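Putative phosphosugar isomerase (Silicibacter pomeroyi DSS-3, PDB 3FJ1) is of unknown function but carries two SIS domains and probably binds phosphosugars or related carbohydrate derivatives. Local coordinates at residues L176-L187 with V300-S311. Sequence-based numbering, arbitrary orientation.
Sequences LRAALGNLPETL and VRSGHALTDPLS
L176 lies across the imidazole of H304 where the helical segment 176-187, broken near N182, packs on the loop that leads into helix 308-326 of the second SIS domain, a fold built around a five-stranded parallel sheet, and on the first turn of that helix. L176 CB sits over one face of the ring, 4.0 Å from its centroid and 17° off the normal, a CH-pi contact. A chi1 of -178° turns CG away from the backbone N, and the side chain carries CD1 over the same ring, 3.8 Å from H304 ND1, and on to the methyl CG2 of T307 at 3.7 Å. The imidazole is held from its own side: L306 N donates to H304 ND1 (3.0 Å, 169°) from slightly out of the ring plane, which helps to set the ring's rotation. T307 CG2 also meets L180 CD2, while A179 CB rests on H304 CB. Beyond the break, T186 CG2 nestles among V300 CG1, R301 O and S311 CB, and the side chains of L183 and L310 cross at about a right angle, meeting CD1 to CD1, with V161 of helix 153-171 against both. No direct hydrogen bond links the segments; water does so instead. One water donates to A179 O and S302 O and accepts from T186 OG1 (2.8 Å), and a second joins N182 ND2 to S302 O, 2.8 Å from that carbonyl oxygen.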
loop_
_atom_site.group_PDB
_atom_site.type_symbol
_atom_site.label_atom_id
_atom_site.label_comp_id
_atom_site.label_asym_id
_atom_site.label_seq_id
_atom_site.Cartn_x
_atom_site.Cartn_y
_atom_site.Cartn_z
ATOM N N LEU A 176 -18.049 7.866 19.467
ATOM C CA LEU A 176 -17.699 8.234 18.100
ATOM C C LEU A 176 -18.770 9.125 17.434
ATOM O O LEU A 176 -18.414 10.085 16.745
ATOM C CB LEU A 176 -17.431 6.988 17.252
ATOM C CG LEU A 176 -17.007 7.253 15.803
ATOM C CD1 LEU A 176 -15.854 8.298 15.691
ATOM C CD2 LEU A 176 -16.655 5.930 15.150
ATOM N N ARG A 177 -20.062 8.799 17.613
ATOM C CA ARG A 177 -21.155 9.616 17.060
ATOM C C ARG A 177 -21.082 11.036 17.608
ATOM O O ARG A 177 -21.314 11.994 16.879
ATOM C CB ARG A 177 -22.536 9.033 17.370
ATOM C CG ARG A 177 -23.017 7.837 16.563
ATOM C CD ARG A 177 -24.157 7.136 17.382
ATOM N NE ARG A 177 -24.926 6.192 16.602
ATOM C CZ ARG A 177 -25.652 5.204 17.106
ATOM N NH1 ARG A 177 -25.683 4.937 18.417
ATOM N NH2 ARG A 177 -26.330 4.435 16.276
ATOM N N ALA A 178 -20.723 11.178 18.879
ATOM C CA ALA A 178 -20.631 12.516 19.508
ATOM C C ALA A 178 -19.504 13.306 18.917
ATOM O O ALA A 178 -19.671 14.501 18.641
ATOM C CB ALA A 178 -20.449 12.396 21.033
ATOM N N ALA A 179 -18.339 12.662 18.758
ATOM C CA ALA A 179 -17.192 13.307 18.129
ATOM C C ALA A 179 -17.506 13.732 16.695
ATOM O O ALA A 179 -17.186 14.845 16.285
ATOM C CB ALA A 179 -16.002 12.388 18.136
ATOM N N LEU A 180 -18.110 12.832 15.936
ATOM C CA LEU A 180 -18.524 13.150 14.554
ATOM C C LEU A 180 -19.429 14.386 14.543
ATOM O O LEU A 180 -19.275 15.280 13.693
ATOM C CB LEU A 180 -19.248 11.956 13.925
ATOM C CG LEU A 180 -18.365 10.764 13.542
ATOM C CD1 LEU A 180 -19.227 9.460 13.357
ATOM C CD2 LEU A 180 -17.461 11.077 12.283
ATOM N N GLY A 181 -20.367 14.415 15.483
ATOM C CA GLY A 181 -21.318 15.517 15.617
ATOM C C GLY A 181 -20.647 16.858 15.828
ATOM O O GLY A 181 -21.157 17.895 15.397
ATOM N N ASN A 182 -19.529 16.853 16.539
ATOM C CA ASN A 182 -18.754 18.076 16.791
ATOM C C ASN A 182 -17.680 18.408 15.756
ATOM O O ASN A 182 -16.980 19.413 15.904
ATOM C CB ASN A 182 -18.085 17.995 18.156
ATOM C CG ASN A 182 -19.090 18.012 19.295
ATOM O OD1 ASN A 182 -20.042 18.795 19.278
ATOM N ND2 ASN A 182 -18.900 17.120 20.269
ATOM N N LEU A 183 -17.542 17.597 14.704
ATOM C CA LEU A 183 -16.491 17.829 13.726
ATOM C C LEU A 183 -16.476 19.187 13.042
ATOM O O LEU A 183 -15.397 19.697 12.812
ATOM C CB LEU A 183 -16.431 16.742 12.655
ATOM C CG LEU A 183 -15.543 15.540 12.958
ATOM C CD1 LEU A 183 -15.664 14.520 11.790
ATOM C CD2 LEU A 183 -14.084 15.944 13.210
ATOM N N PRO A 184 -17.640 19.728 12.646
ATOM C CA PRO A 184 -17.598 21.063 12.041
ATOM C C PRO A 184 -16.853 22.089 12.924
ATOM O O PRO A 184 -16.036 22.826 12.414
ATOM C CB PRO A 184 -19.065 21.405 11.871
ATOM C CG PRO A 184 -19.736 20.044 11.676
ATOM C CD PRO A 184 -19.007 19.148 12.620
ATOM N N GLU A 185 -17.094 22.062 14.233
ATOM C CA GLU A 185 -16.397 22.953 15.181
ATOM C C GLU A 185 -14.901 22.661 15.195
ATOM O O GLU A 185 -14.080 23.571 15.055
ATOM C CB GLU A 185 -16.960 22.792 16.607
ATOM C CG GLU A 185 -16.370 23.732 17.651
ATOM C CD GLU A 185 -16.892 23.515 19.073
ATOM O OE1 GLU A 185 -16.918 22.371 19.574
ATOM O OE2 GLU A 185 -17.242 24.524 19.716
ATOM N N THR A 186 -14.559 21.386 15.400
ATOM C CA THR A 186 -13.182 20.929 15.462
ATOM C C THR A 186 -12.438 21.309 14.193
ATOM O O THR A 186 -11.301 21.803 14.254
ATOM C CB THR A 186 -13.136 19.390 15.668
ATOM O OG1 THR A 186 -13.835 19.050 16.873
ATOM C CG2 THR A 186 -11.680 18.865 15.789
ATOM N N LEU A 187 -13.071 21.079 13.035
ATOM C CA LEU A 187 -12.392 21.301 11.750
ATOM C C LEU A 187 -12.273 22.767 11.418
ATOM O O LEU A 187 -11.300 23.182 10.763
ATOM C CB LEU A 187 -13.052 20.521 10.609
ATOM C CG LEU A 187 -13.007 18.987 10.818
ATOM C CD1 LEU A 187 -13.644 18.250 9.620
ATOM C CD2 LEU A 187 -11.591 18.458 11.090
ATOM N N VAL A 300 -5.744 20.336 16.981
ATOM C CA VAL A 300 -7.032 20.277 17.649
ATOM C C VAL A 300 -7.520 18.832 17.794
ATOM O O VAL A 300 -7.685 18.121 16.796
ATOM C CB VAL A 300 -8.089 21.112 16.893
ATOM C CG1 VAL A 300 -9.368 21.179 17.719
ATOM C CG2 VAL A 300 -7.560 22.532 16.540
ATOM N N ARG A 301 -7.710 18.389 19.037
ATOM C CA ARG A 301 -8.230 17.080 19.294
ATOM C C ARG A 301 -9.760 17.091 19.096
ATOM O O ARG A 301 -10.409 18.133 19.258
ATOM C CB ARG A 301 -7.829 16.611 20.691
ATOM C CG ARG A 301 -6.344 16.368 20.867
ATOM C CD ARG A 301 -5.908 15.098 20.163
ATOM N NE ARG A 301 -4.494 14.769 20.296
ATOM C CZ ARG A 301 -3.632 14.631 19.285
ATOM N NH1 ARG A 301 -3.984 14.827 18.013
ATOM N NH2 ARG A 301 -2.385 14.272 19.556
ATOM N N SER A 302 -10.302 15.930 18.734
ATOM C CA SER A 302 -11.686 15.799 18.270
ATOM C C SER A 302 -12.715 15.186 19.234
ATOM O O SER A 302 -13.912 15.306 18.985
ATOM C CB SER A 302 -11.685 14.967 16.991
ATOM O OG SER A 302 -11.485 13.608 17.274
ATOM N N GLY A 303 -12.257 14.550 20.309
ATOM C CA GLY A 303 -13.143 13.803 21.205
ATOM C C GLY A 303 -13.081 12.294 21.055
ATOM O O GLY A 303 -13.596 11.567 21.902
ATOM N N HIS A 304 -12.454 11.807 19.978
ATOM C CA HIS A 304 -12.355 10.349 19.735
ATOM C C HIS A 304 -11.121 10.039 18.887
ATOM O O HIS A 304 -10.804 10.760 17.938
ATOM C CB HIS A 304 -13.615 9.831 19.027
ATOM C CG HIS A 304 -13.755 8.341 19.037
ATOM N ND1 HIS A 304 -13.084 7.518 18.157
ATOM C CD2 HIS A 304 -14.506 7.525 19.818
ATOM C CE1 HIS A 304 -13.400 6.259 18.408
ATOM N NE2 HIS A 304 -14.266 6.238 19.410
ATOM N N ALA A 305 -10.443 8.946 19.230
ATOM C CA ALA A 305 -9.270 8.478 18.507
ATOM C C ALA A 305 -9.472 8.447 17.000
ATOM O O ALA A 305 -8.574 8.824 16.240
ATOM C CB ALA A 305 -8.911 7.075 18.964
ATOM N N LEU A 306 -10.630 7.975 16.533
ATOM C CA LEU A 306 -10.813 7.759 15.097
ATOM C C LEU A 306 -11.105 9.016 14.254
ATOM O O LEU A 306 -10.914 9.013 13.053
ATOM C CB LEU A 306 -11.887 6.683 14.865
ATOM C CG LEU A 306 -11.465 5.283 15.341
ATOM C CD1 LEU A 306 -12.608 4.269 15.185
ATOM C CD2 LEU A 306 -10.216 4.857 14.581
ATOM N N THR A 307 -11.601 10.071 14.882
ATOM C CA THR A 307 -11.859 11.332 14.197
ATOM C C THR A 307 -10.646 12.272 14.273
ATOM O O THR A 307 -10.533 13.196 13.474
ATOM C CB THR A 307 -13.151 12.029 14.754
ATOM O OG1 THR A 307 -13.197 11.874 16.177
ATOM C CG2 THR A 307 -14.435 11.372 14.149
ATOM N N ASP A 308 -9.708 12.015 15.182
ATOM C CA ASP A 308 -8.543 12.887 15.344
ATOM C C ASP A 308 -7.757 13.142 14.061
ATOM O O ASP A 308 -7.373 14.269 13.805
ATOM C CB ASP A 308 -7.595 12.402 16.454
ATOM C CG ASP A 308 -7.990 12.897 17.867
ATOM O OD1 ASP A 308 -9.010 13.605 18.057
ATOM O OD2 ASP A 308 -7.253 12.529 18.795
ATOM N N PRO A 309 -7.492 12.095 13.257
ATOM C CA PRO A 309 -6.732 12.330 12.027
ATOM C C PRO A 309 -7.344 13.339 11.049
ATOM O O PRO A 309 -6.599 13.995 10.344
ATOM C CB PRO A 309 -6.599 10.927 11.419
ATOM C CG PRO A 309 -6.668 10.020 12.597
ATOM C CD PRO A 309 -7.723 10.654 13.473
ATOM N N LEU A 310 -8.666 13.471 11.023
ATOM C CA LEU A 310 -9.308 14.432 10.139
ATOM C C LEU A 310 -8.945 15.870 10.527
ATOM O O LEU A 310 -8.729 16.738 9.660
ATOM C CB LEU A 310 -10.817 14.218 10.120
ATOM C CG LEU A 310 -11.328 12.979 9.359
ATOM C CD1 LEU A 310 -12.789 12.832 9.673
ATOM C CD2 LEU A 310 -11.056 13.056 7.840
ATOM N N SER A 311 -8.849 16.135 11.827
ATOM C CA SER A 311 -8.446 17.454 12.264
ATOM C C SER A 311 -6.983 17.734 11.790
ATOM O O SER A 311 -6.649 18.807 11.275
ATOM C CB SER A 311 -8.589 17.534 13.794
ATOM O OG SER A 311 -7.995 18.725 14.282
HETATM O O HOH W 1 -15.078 16.509 16.849
HETATM O O HOH W 2 -16.206 16.139 20.452
#